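PDB 3EC4: putative Acetyltransferase from the GNAT family from Novosphingobium aromaticivorans DSM 12444, which probably transfers an acyl group from acyl-coenzyme A to an acceptor not yet known, as other members of the GNAT acetyltransferase family do. Local coordinates for residues 6-11 with 216-220; 38-42 with 61-66; 100-104 with 133-137; 157-161 with 182-186. One frame throughout, in Å; residues are numbered along the deposited sequence.

Contact 1 of 4, residues 6-11 with 216-220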
loop_
_atom_site.group_PDB
_atom_site.type_symbol
_atom_site.label_atom_id
_atom_site.label_comp_id
_atom_site.label_asym_id
_atom_site.label_seq_id
_atom_site.Cartn_x
_atom_site.Cartn_y
_atom_site.Cartn_z
ATOM N N HIS A 6 12.219 11.674 -8.144
ATOM C CA HIS A 6 11.655 10.399 -8.576
ATOM C C HIS A 6 10.154 10.324 -8.237
ATOM O O HIS A 6 9.726 10.873 -7.215
ATOM C CB HIS A 6 12.417 9.315 -7.831
ATOM C CG HIS A 6 12.338 7.969 -8.460
ATOM N ND1 HIS A 6 11.199 7.199 -8.429
ATOM C CD2 HIS A 6 13.269 7.238 -9.109
ATOM C CE1 HIS A 6 11.425 6.058 -9.044
ATOM N NE2 HIS A 6 12.676 6.056 -9.466
ATOM N N PRO A 7 9.331 9.689 -9.107
ATOM C CA PRO A 7 7.928 9.462 -8.763
ATOM C C PRO A 7 7.708 8.800 -7.418
ATOM O O PRO A 7 6.718 9.104 -6.749
ATOM C CB PRO A 7 7.427 8.530 -9.885
ATOM C CG PRO A 7 8.277 8.867 -11.031
ATOM C CD PRO A 7 9.639 9.165 -10.448
ATOM N N LEU A 8 8.628 7.921 -7.016
ATOM C CA LEU A 8 8.479 7.216 -5.737
ATOM C C LEU A 8 8.833 8.080 -4.514
ATOM O O LEU A 8 8.628 7.658 -3.377
ATOM C CB LEU A 8 9.302 5.947 -5.741
ATOM C CG LEU A 8 8.977 4.830 -6.728
ATOM C CD1 LEU A 8 9.916 3.677 -6.354
ATOM C CD2 LEU A 8 7.499 4.430 -6.561
ATOM N N ASP A 9 9.372 9.267 -4.720
ATOM C CA ASP A 9 9.622 10.167 -3.576
ATOM C C ASP A 9 8.335 10.693 -2.954
ATOM O O ASP A 9 8.316 11.132 -1.810
ATOM C CB ASP A 9 10.498 11.334 -3.984
ATOM C CG ASP A 9 11.898 10.925 -4.319
ATOM O OD1 ASP A 9 12.349 9.815 -3.970
ATOM O OD2 ASP A 9 12.541 11.719 -5.011
ATOM N N ARG A 10 7.275 10.760 -3.734
ATOM C CA ARG A 10 5.995 11.199 -3.224
ATOM C C ARG A 10 4.904 10.320 -3.793
ATOM O O ARG A 10 4.221 10.711 -4.748
ATOM C CB ARG A 10 5.754 12.666 -3.573
ATOM C CG ARG A 10 6.789 13.667 -3.031
ATOM C CD ARG A 10 6.213 15.096 -3.051
ATOM N NE ARG A 10 5.148 15.159 -2.077
ATOM C CZ ARG A 10 4.125 16.011 -2.075
ATOM N NH1 ARG A 10 3.992 16.959 -2.994
ATOM N NH2 ARG A 10 3.226 15.896 -1.109
ATOM N N PRO A 11 4.806 9.071 -3.300
ATOM C CA PRO A 11 3.976 8.070 -4.002
ATOM C C PRO A 11 2.481 8.364 -3.925
ATOM O O PRO A 11 1.761 8.116 -4.882
ATOM C CB PRO A 11 4.381 6.726 -3.353
ATOM C CG PRO A 11 5.098 7.077 -2.113
ATOM C CD PRO A 11 5.522 8.511 -2.154
ATOM N N ARG A 216 15.630 1.154 -1.794
ATOM C CA ARG A 216 15.724 2.349 -2.590
ATOM C C ARG A 216 16.027 3.558 -1.690
ATOM O O ARG A 216 17.032 4.231 -1.886
ATOM C CB ARG A 216 14.456 2.593 -3.385
ATOM C CG ARG A 216 14.695 3.631 -4.451
ATOM C CD ARG A 216 13.467 4.215 -5.018
ATOM N NE ARG A 216 13.789 5.547 -5.501
ATOM C CZ ARG A 216 13.340 6.703 -5.004
ATOM N NH1 ARG A 216 12.459 6.786 -4.000
ATOM N NH2 ARG A 216 13.773 7.810 -5.580
ATOM N N ARG A 217 15.154 3.827 -0.720
ATOM C CA ARG A 217 15.385 4.898 0.214
ATOM C C ARG A 217 14.477 4.770 1.419
ATOM O O ARG A 217 13.450 4.071 1.395
ATOM C CB ARG A 217 15.183 6.268 -0.433
ATOM C CG ARG A 217 13.775 6.558 -0.868
ATOM C CD ARG A 217 13.532 8.042 -1.242
ATOM N NE ARG A 217 13.927 8.987 -0.212
ATOM C CZ ARG A 217 14.061 10.291 -0.384
ATOM N NH1 ARG A 217 13.804 10.880 -1.558
ATOM N NH2 ARG A 217 14.442 11.013 0.631
ATOM N N ALA A 218 14.842 5.505 2.459
ATOM C CA ALA A 218 13.987 5.667 3.619
ATOM C C ALA A 218 12.848 6.612 3.293
ATOM O O ALA A 218 12.997 7.587 2.509
ATOM C CB ALA A 218 14.792 6.191 4.826
HETATM N N MSE A 219 11.690 6.297 3.868
HETATM C CA MSE A 219 10.509 7.146 3.803
HETATM C C MSE A 219 9.873 7.213 5.190
HETATM O O MSE A 219 10.287 6.511 6.110
HETATM C CB MSE A 219 9.496 6.629 2.759
HETATM C CG MSE A 219 10.045 6.509 1.330
HETATM SE SE MSE A 219 10.157 8.221 0.475
HETATM C CE MSE A 219 8.276 8.417 0.117
ATOM N N THR A 220 8.858 8.060 5.329
ATOM C CA THR A 220 8.092 8.186 6.566
ATOM C C THR A 220 6.592 8.247 6.299
ATOM O O THR A 220 6.125 9.071 5.492
ATOM C CB THR A 220 8.479 9.456 7.322
ATOM O OG1 THR A 220 9.909 9.496 7.457
ATOM C CG2 THR A 220 7.824 9.522 8.696
#

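Contact 2 of 4, residues 38-42 with 61-66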
loop_
_atom_site.group_PDB
_atom_site.type_symbol
_atom_site.label_atom_id
_atom_site.label_comp_id
_atom_site.label_asym_id
_atom_site.label_seq_id
_atom_site.Cartn_x
_atom_site.Cartn_y
_atom_site.Cartn_z
ATOM N N GLY A 38 -8.877 4.027 0.620
ATOM C CA GLY A 38 -7.886 4.088 1.683
ATOM C C GLY A 38 -7.761 5.476 2.272
ATOM O O GLY A 38 -8.475 6.391 1.854
ATOM N N PRO A 39 -6.893 5.616 3.286
ATOM C CA PRO A 39 -6.837 6.851 4.063
ATOM C C PRO A 39 -5.780 7.901 3.626
ATOM O O PRO A 39 -5.489 8.845 4.381
ATOM C CB PRO A 39 -6.464 6.316 5.431
ATOM C CG PRO A 39 -5.476 5.235 5.088
ATOM C CD PRO A 39 -6.014 4.583 3.855
ATOM N N PHE A 40 -5.247 7.761 2.420
ATOM C CA PHE A 40 -4.016 8.459 2.056
ATOM C C PHE A 40 -4.322 9.866 1.525
ATOM O O PHE A 40 -5.338 10.084 0.873
ATOM C CB PHE A 40 -3.212 7.682 1.031
ATOM C CG PHE A 40 -2.643 6.412 1.584
ATOM C CD1 PHE A 40 -1.565 6.453 2.440
ATOM C CD2 PHE A 40 -3.248 5.194 1.310
ATOM C CE1 PHE A 40 -1.061 5.314 2.973
ATOM C CE2 PHE A 40 -2.756 4.045 1.869
ATOM C CZ PHE A 40 -1.672 4.106 2.697
ATOM N N ALA A 41 -3.423 10.805 1.822
ATOM C CA ALA A 41 -3.549 12.197 1.310
ATOM C C ALA A 41 -2.176 12.818 1.165
ATOM O O ALA A 41 -1.193 12.306 1.693
ATOM C CB ALA A 41 -4.461 13.078 2.230
ATOM N N ALA A 42 -2.113 13.922 0.423
ATOM C CA ALA A 42 -0.868 14.632 0.192
ATOM C C ALA A 42 -1.193 16.084 -0.148
ATOM O O ALA A 42 -2.275 16.395 -0.699
ATOM C CB ALA A 42 -0.055 13.967 -0.941
ATOM N N GLU A 61 -8.938 10.717 10.190
ATOM C CA GLU A 61 -7.478 10.692 10.118
ATOM C C GLU A 61 -7.021 10.531 8.682
ATOM O O GLU A 61 -7.778 10.071 7.839
ATOM C CB GLU A 61 -6.923 9.609 11.022
ATOM C CG GLU A 61 -7.377 8.224 10.680
ATOM C CD GLU A 61 -7.024 7.171 11.724
ATOM O OE1 GLU A 61 -6.877 7.511 12.954
ATOM O OE2 GLU A 61 -6.878 5.997 11.271
ATOM N N ILE A 62 -5.786 10.923 8.404
ATOM C CA ILE A 62 -5.201 10.731 7.088
ATOM C C ILE A 62 -3.763 10.249 7.238
ATOM O O ILE A 62 -3.020 10.658 8.156
ATOM C CB ILE A 62 -5.243 12.016 6.212
ATOM C CG1 ILE A 62 -4.654 13.239 6.962
ATOM C CG2 ILE A 62 -6.673 12.311 5.689
ATOM C CD1 ILE A 62 -4.419 14.442 6.029
ATOM N N TRP A 63 -3.374 9.353 6.338
ATOM C CA TRP A 63 -2.017 8.893 6.250
ATOM C C TRP A 63 -1.343 9.584 5.095
ATOM O O TRP A 63 -1.886 9.633 3.971
ATOM C CB TRP A 63 -1.918 7.395 5.983
ATOM C CG TRP A 63 -2.049 6.529 7.179
ATOM C CD1 TRP A 63 -3.155 5.861 7.578
ATOM C CD2 TRP A 63 -1.022 6.213 8.117
ATOM N NE1 TRP A 63 -2.894 5.135 8.710
ATOM C CE2 TRP A 63 -1.587 5.328 9.063
ATOM C CE3 TRP A 63 0.317 6.593 8.265
ATOM C CZ2 TRP A 63 -0.872 4.836 10.148
ATOM C CZ3 TRP A 63 1.021 6.091 9.358
ATOM C CH2 TRP A 63 0.419 5.225 10.274
ATOM N N LEU A 64 -0.126 10.038 5.387
ATOM C CA LEU A 64 0.795 10.626 4.422
ATOM C C LEU A 64 2.073 9.777 4.311
ATOM O O LEU A 64 2.555 9.240 5.302
ATOM C CB LEU A 64 1.135 12.057 4.816
ATOM C CG LEU A 64 -0.061 12.970 5.077
ATOM C CD1 LEU A 64 -0.165 13.232 6.554
ATOM C CD2 LEU A 64 0.056 14.282 4.270
ATOM N N VAL A 65 2.576 9.667 3.101
ATOM C CA VAL A 65 3.793 8.871 2.783
ATOM C C VAL A 65 4.712 9.833 2.039
ATOM O O VAL A 65 4.422 10.217 0.896
ATOM C CB VAL A 65 3.494 7.587 1.975
ATOM C CG1 VAL A 65 4.792 6.814 1.753
ATOM C CG2 VAL A 65 2.467 6.719 2.738
ATOM N N GLU A 66 5.749 10.285 2.745
ATOM C CA GLU A 66 6.657 11.319 2.269
ATOM C C GLU A 66 8.072 10.981 2.658
ATOM O O GLU A 66 8.273 10.085 3.459
ATOM C CB GLU A 66 6.256 12.677 2.818
ATOM C CG GLU A 66 4.803 13.056 2.512
ATOM C CD GLU A 66 4.540 13.462 1.057
ATOM O OE1 GLU A 66 5.507 13.721 0.321
ATOM O OE2 GLU A 66 3.346 13.547 0.638
HETATM O O HOH W 1 1.369 11.658 1.281
#

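Contact 3 of 4, residues 100-104 with 133-137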
loop_
_atom_site.group_PDB
_atom_site.type_symbol
_atom_site.label_atom_id
_atom_site.label_comp_id
_atom_site.label_asym_id
_atom_site.label_seq_id
_atom_site.Cartn_x
_atom_site.Cartn_y
_atom_site.Cartn_z
ATOM N N GLY A 100 -1.592 -23.120 -7.575
ATOM C CA GLY A 100 -2.293 -22.961 -6.300
ATOM C C GLY A 100 -2.662 -21.508 -5.956
ATOM O O GLY A 100 -3.447 -21.258 -5.023
ATOM N N ILE A 101 -2.101 -20.541 -6.673
ATOM C CA ILE A 101 -2.455 -19.139 -6.428
ATOM C C ILE A 101 -3.637 -18.810 -7.337
ATOM O O ILE A 101 -3.560 -19.023 -8.564
ATOM C CB ILE A 101 -1.281 -18.185 -6.703
ATOM C CG1 ILE A 101 -0.010 -18.624 -5.989
ATOM C CG2 ILE A 101 -1.650 -16.717 -6.319
ATOM C CD1 ILE A 101 -0.199 -18.874 -4.526
ATOM N N VAL A 102 -4.733 -18.336 -6.742
ATOM C CA VAL A 102 -5.966 -18.003 -7.460
ATOM C C VAL A 102 -6.228 -16.499 -7.470
ATOM O O VAL A 102 -5.967 -15.811 -6.497
ATOM C CB VAL A 102 -7.208 -18.746 -6.845
ATOM C CG1 VAL A 102 -7.058 -20.288 -6.967
ATOM C CG2 VAL A 102 -7.428 -18.355 -5.379
ATOM N N ALA A 103 -6.705 -15.971 -8.592
ATOM C CA ALA A 103 -7.164 -14.589 -8.644
ATOM C C ALA A 103 -8.410 -14.418 -7.743
ATOM O O ALA A 103 -9.313 -15.258 -7.729
ATOM C CB ALA A 103 -7.489 -14.170 -10.087
ATOM N N LEU A 104 -8.448 -13.332 -6.984
ATOM C CA LEU A 104 -9.598 -13.007 -6.166
ATOM C C LEU A 104 -10.496 -11.992 -6.858
ATOM O O LEU A 104 -10.059 -11.240 -7.722
ATOM C CB LEU A 104 -9.146 -12.467 -4.821
ATOM C CG LEU A 104 -8.269 -13.479 -4.053
ATOM C CD1 LEU A 104 -7.788 -12.876 -2.737
ATOM C CD2 LEU A 104 -8.980 -14.813 -3.856
ATOM N N GLN A 133 -5.232 -5.782 -8.819
ATOM C CA GLN A 133 -5.373 -7.240 -8.785
ATOM C C GLN A 133 -4.990 -7.776 -7.430
ATOM O O GLN A 133 -3.933 -7.447 -6.900
ATOM C CB GLN A 133 -4.470 -7.892 -9.816
ATOM C CG GLN A 133 -4.653 -9.416 -9.927
ATOM C CD GLN A 133 -6.000 -9.807 -10.456
ATOM O OE1 GLN A 133 -6.425 -9.297 -11.490
ATOM N NE2 GLN A 133 -6.699 -10.699 -9.748
ATOM N N PHE A 134 -5.814 -8.689 -6.927
ATOM C CA PHE A 134 -5.538 -9.483 -5.752
ATOM C C PHE A 134 -5.499 -10.967 -6.044
ATOM O O PHE A 134 -6.224 -11.472 -6.921
ATOM C CB PHE A 134 -6.586 -9.167 -4.665
ATOM C CG PHE A 134 -6.215 -7.976 -3.824
ATOM C CD1 PHE A 134 -6.401 -6.693 -4.312
ATOM C CD2 PHE A 134 -5.648 -8.140 -2.579
ATOM C CE1 PHE A 134 -6.009 -5.584 -3.556
ATOM C CE2 PHE A 134 -5.258 -7.031 -1.819
ATOM C CZ PHE A 134 -5.458 -5.768 -2.302
ATOM N N TYR A 135 -4.587 -11.657 -5.364
ATOM C CA TYR A 135 -4.452 -13.091 -5.446
ATOM C C TYR A 135 -4.570 -13.674 -4.044
ATOM O O TYR A 135 -4.340 -12.980 -3.025
ATOM C CB TYR A 135 -3.097 -13.442 -6.058
ATOM C CG TYR A 135 -2.992 -13.108 -7.545
ATOM C CD1 TYR A 135 -3.569 -13.917 -8.482
ATOM C CD2 TYR A 135 -2.337 -11.967 -7.988
ATOM C CE1 TYR A 135 -3.472 -13.632 -9.836
ATOM C CE2 TYR A 135 -2.241 -11.674 -9.348
ATOM C CZ TYR A 135 -2.822 -12.524 -10.257
ATOM O OH TYR A 135 -2.770 -12.260 -11.629
ATOM N N GLY A 136 -4.939 -14.947 -3.996
ATOM C CA GLY A 136 -5.109 -15.628 -2.740
ATOM C C GLY A 136 -4.654 -17.059 -2.834
ATOM O O GLY A 136 -4.441 -17.580 -3.913
ATOM N N VAL A 137 -4.562 -17.668 -1.668
ATOM C CA VAL A 137 -4.409 -19.104 -1.556
ATOM C C VAL A 137 -5.494 -19.609 -0.622
ATOM O O VAL A 137 -5.771 -18.995 0.419
ATOM C CB VAL A 137 -3.018 -19.544 -1.028
ATOM C CG1 VAL A 137 -2.910 -21.062 -1.048
ATOM C CG2 VAL A 137 -1.901 -18.937 -1.855
HETATM O O HOH W 2 -8.631 -8.772 -7.882
#

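Contact 4 of 4, residues 157-161 with 182-186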
loop_
_atom_site.group_PDB
_atom_site.type_symbol
_atom_site.label_atom_id
_atom_site.label_comp_id
_atom_site.label_asym_id
_atom_site.label_seq_id
_atom_site.Cartn_x
_atom_site.Cartn_y
_atom_site.Cartn_z
ATOM N N LEU A 157 5.292 2.132 -12.671
ATOM C CA LEU A 157 5.526 1.752 -11.268
ATOM C C LEU A 157 4.229 1.241 -10.648
ATOM O O LEU A 157 3.166 1.789 -10.892
ATOM C CB LEU A 157 6.034 2.957 -10.443
ATOM C CG LEU A 157 7.391 3.506 -10.905
ATOM C CD1 LEU A 157 7.647 4.915 -10.360
ATOM C CD2 LEU A 157 8.447 2.493 -10.457
ATOM N N ALA A 158 4.333 0.203 -9.812
ATOM C CA ALA A 158 3.157 -0.408 -9.207
ATOM C C ALA A 158 3.519 -0.951 -7.835
ATOM O O ALA A 158 4.521 -1.632 -7.699
ATOM C CB ALA A 158 2.606 -1.519 -10.090
ATOM N N GLU A 159 2.672 -0.666 -6.851
ATOM C CA GLU A 159 2.921 -1.060 -5.483
ATOM C C GLU A 159 2.372 -2.444 -5.135
ATOM O O GLU A 159 1.209 -2.734 -5.357
ATOM C CB GLU A 159 2.289 -0.031 -4.539
ATOM C CG GLU A 159 2.750 -0.188 -3.090
ATOM C CD GLU A 159 2.066 0.781 -2.157
ATOM O OE1 GLU A 159 0.968 1.236 -2.520
ATOM O OE2 GLU A 159 2.614 1.040 -1.048
ATOM N N VAL A 160 3.222 -3.276 -4.548
ATOM C CA VAL A 160 2.788 -4.493 -3.845
ATOM C C VAL A 160 2.269 -4.177 -2.439
ATOM O O VAL A 160 2.949 -3.511 -1.670
ATOM C CB VAL A 160 3.941 -5.500 -3.733
ATOM C CG1 VAL A 160 3.435 -6.777 -3.081
ATOM C CG2 VAL A 160 4.506 -5.778 -5.176
ATOM N N SER A 161 1.034 -4.602 -2.141
ATOM C CA SER A 161 0.338 -4.245 -0.874
ATOM C C SER A 161 -0.663 -5.345 -0.463
ATOM O O SER A 161 -0.973 -6.264 -1.241
ATOM C CB SER A 161 -0.378 -2.885 -0.957
ATOM O OG SER A 161 -0.656 -2.338 0.345
ATOM N N VAL A 182 1.903 -11.609 -7.728
ATOM C CA VAL A 182 1.629 -10.194 -7.993
ATOM C C VAL A 182 2.700 -9.536 -8.931
ATOM O O VAL A 182 2.355 -8.823 -9.893
ATOM C CB VAL A 182 1.502 -9.397 -6.642
ATOM C CG1 VAL A 182 1.478 -7.838 -6.970
ATOM C CG2 VAL A 182 0.247 -9.791 -5.859
ATOM N N ILE A 183 3.993 -9.762 -8.643
ATOM C CA ILE A 183 5.076 -9.129 -9.408
ATOM C C ILE A 183 5.232 -9.693 -10.839
ATOM O O ILE A 183 5.630 -8.975 -11.718
ATOM C CB ILE A 183 6.421 -9.079 -8.642
ATOM C CG1 ILE A 183 7.029 -10.458 -8.437
ATOM C CG2 ILE A 183 6.249 -8.296 -7.326
ATOM C CD1 ILE A 183 8.415 -10.423 -7.683
ATOM N N ALA A 184 4.802 -10.950 -11.037
ATOM C CA ALA A 184 4.735 -11.559 -12.350
ATOM C C ALA A 184 3.764 -10.779 -13.236
ATOM O O ALA A 184 4.034 -10.540 -14.427
ATOM C CB ALA A 184 4.316 -12.991 -12.208
ATOM N N GLY A 185 2.627 -10.384 -12.671
ATOM C CA GLY A 185 1.609 -9.653 -13.442
ATOM C C GLY A 185 2.120 -8.274 -13.798
ATOM O O GLY A 185 1.967 -7.812 -14.937
HETATM N N MSE A 186 2.745 -7.614 -12.815
HETATM C CA MSE A 186 3.409 -6.321 -13.055
HETATM C C MSE A 186 4.460 -6.437 -14.182
HETATM O O MSE A 186 4.425 -5.705 -15.188
HETATM C CB MSE A 186 4.035 -5.801 -11.773
HETATM C CG MSE A 186 2.961 -5.445 -10.746
HETATM SE SE MSE A 186 3.823 -5.004 -9.083
HETATM C CE MSE A 186 2.268 -4.527 -8.060
#

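Contact 1 of 4, residues 6-11 with 216-220
Asp-9 OD1 accepts three hydrogen bonds from two arginines. Arg-216 grips it end-on, NH2 at 2.9 Å and NH1 at 3.0 Å, with the oxygen in its guanidinium plane; Arg-217 NH1, also 3.0 Å from Asp-9 OD1, comes from above the carboxylate, its guanidinium 87° from the carboxylate plane. Arg-216 spans the gap because its chain is extended from CG to NE. Its guanidinium passes over one face of the His-6 ring, tilted 39° against it, while Leu-8 CB lies near NH1. Behind them, Leu-8 N donates to His-6 ND1 (3.0 Å) in the ring plane, which helps fix the ring's rotation, and His-6 N reaches Asp-9 OD2 at 3.1 Å. An alanine in place of Asp-9 would probably leave both arginines without their shared counter-charge. Beside this polar centre the selenomethionine Met-219 brings CE to 3.6 Å from Pro-11 CD and covers the buried Asp-9 O, which has no hydrogen-bond partner. Arg-216 and Arg-217 form a classic beta bulge opposite Gln-86 (strand 76-88); the Gln-86 side chain also binds Arg-216 NH1 and Leu-8 O. The 3-10 turn leads into helix 11-17 over strand 214-226, with Tyr-194 and His-196 of strand 192-198 beside it.

Contact 2 of 4, residues 38-42 with 61-66
Phe-40 and Trp-63 form the single backbone bridge, and packing is closest around it. Trp-63 N donates to Pro-39 O and Ala-41 N to Trp-63 O, each at 2.9 Å. Pro-39, which has no N-H to leave unsatisfied, lies side by side with the indole and sets CG at its edge, 3.5 Å from Trp-63 CD1. The Phe-40 side chain starts away from strand 61-66, but CG, anti to the carbonyl carbon (chi1 -68°), brings the ring back: CD1 meets Trp-63 CB at 3.7 Å and CE1 reaches Val-65 CG2. Replacing Phe-40 by an alanine would probably open a gap beside Val-65 and Trp-63 CB. On the other flank Ala-41 CB meets Ile-62, and Leu-64 CD2 lies against Ala-41 O.

Toward Ala-42 the backbones diverge and a water takes over: it is 2.7 Å from Ala-41 O, accepts from Val-65 N, and is 2.8 Å from Glu-66 OE2. Glu-66 OE1 pairs with Arg-10, so both carboxylate oxygens have partners. The contact joins strand 41-43, paired with strand 30-32, to strand 61-66, outermost in the main sheet within the chain. Apolar groups line it, and where pairing ends one water links backbone to a probably charged carboxylate.

Contact 3 of 4, residues 100-104 with 133-137
Leu-104 lies over the backbone of strand 134-139, and its carbons follow that backbone from Phe-134 to Gly-136. CB sits 4.2 Å from Phe-134 CB; CG, anti to the carbonyl carbon (chi1 -59°), comes within 3.6 Å of Gly-136 N; CD1 touches Tyr-135 O at 3.5 Å, and CD2 rests near Gly-136 CA. A CB on Gly-136 would probably come too close to Leu-104 CD2, which suits glycine to this place. The strands are antiparallel: Val-102 and Gly-136 form the hydrogen-bonded pair through two N-H...O bonds, and Leu-104 N donates to Phe-134 O at 2.9 Å, nearly straight at 177°. Gln-133 NE2 reaches that carbonyl from its other face, giving it two donors. One step further on, a water joins Leu-104 O to Phe-134 N.

On the face bearing Ala-103 and Tyr-135, which form the non-hydrogen-bonded pair, Ile-101 CG2 meets Tyr-135 CB at 3.6 Å. Ala-103 is small enough to leave the tyrosine ring room alongside. Ile-101 and Tyr-135 both pack on helix 174-188, while Leu-104 meets Met-112 of helix 109-118. This short strand 102-103, at the sheet margin within the chain and followed by a helix, is consistent with the first strand of a GNAT domain.

Contact 4 of 4, residues 157-161 with 182-186
Strand 157-161 and helix 182-186 run almost antiparallel, at 170° with their axes 9.6 Å apart, and bring Ala-158 opposite Met-186 and Val-160 opposite Val-182 with no hydrogen bond between them. Side chains fill the interval. Met-186, a selenomethionine here, does most of it: CG stands anti to the carbonyl carbon (chi1 -67°) and the chain stays extended beyond it, so the terminal methyl arrives at the strand. CE lies 3.6 Å from Ala-158 CB and 3.4 Å from Glu-159 O, while SE passes 3.8 Å from Ala-158 CB. Alanine suits this point, its single methyl leaving the long selenomethionine side chain room to lie against the strand.

The helix is the connection of a beta-alpha-beta crossover, strand 157-165, helix 174-188, strand 192-198, the last strand parallel to the first. In GNAT enzymes the loop between the corresponding strand and helix generally cradles the pyrophosphate of the acyl-CoA cofactor. The contact lies within that beta-alpha unit, which probably has the same role here.

Val-160 meets the helix through one branch: CG2 touches Ile-183 CG2 at 3.7 Å, Val-182 CG1 at 4.1 Å and Met-186 CE at 3.9 Å. Val-182, Ile-183 and Met-186 fall on one side of the helix, and their branched or flexible apolar chains mould to the strand. Val-182 also packs on Ala-147 and Glu-149 of strand 142-149; Ile-183 and Met-186 rest on Pro-193. Strand alternation turns Glu-159 away from the helix, and on that other side its carboxylate forms a salt bridge with Arg-150.

In the fold
All four contacts reach the same mixed sheet. Contacts 2 and 4 are buried, contacts 1 and 3 only partly so. Contact 4 has no hydrogen bond across its segments and rests on side-chain packing, as befits a helix laid on a sheet; contacts 2 and 3 rely on backbone hydrogen bonding, each with a water where the pairing gives out; contact 1 alone is built round salt bridges, near the start of the chain. Contacts 1 and 2 meet through the neighbouring strands 214-226 and 61-66 and the pair Arg-10 and Glu-66. Leu-157 joins contact 4 to Pro-7 and Leu-8 of contact 1, and Val-182 joins it to Tyr-135 of contact 3. The centres of contacts 1 and 3 lie about 28 Å apart.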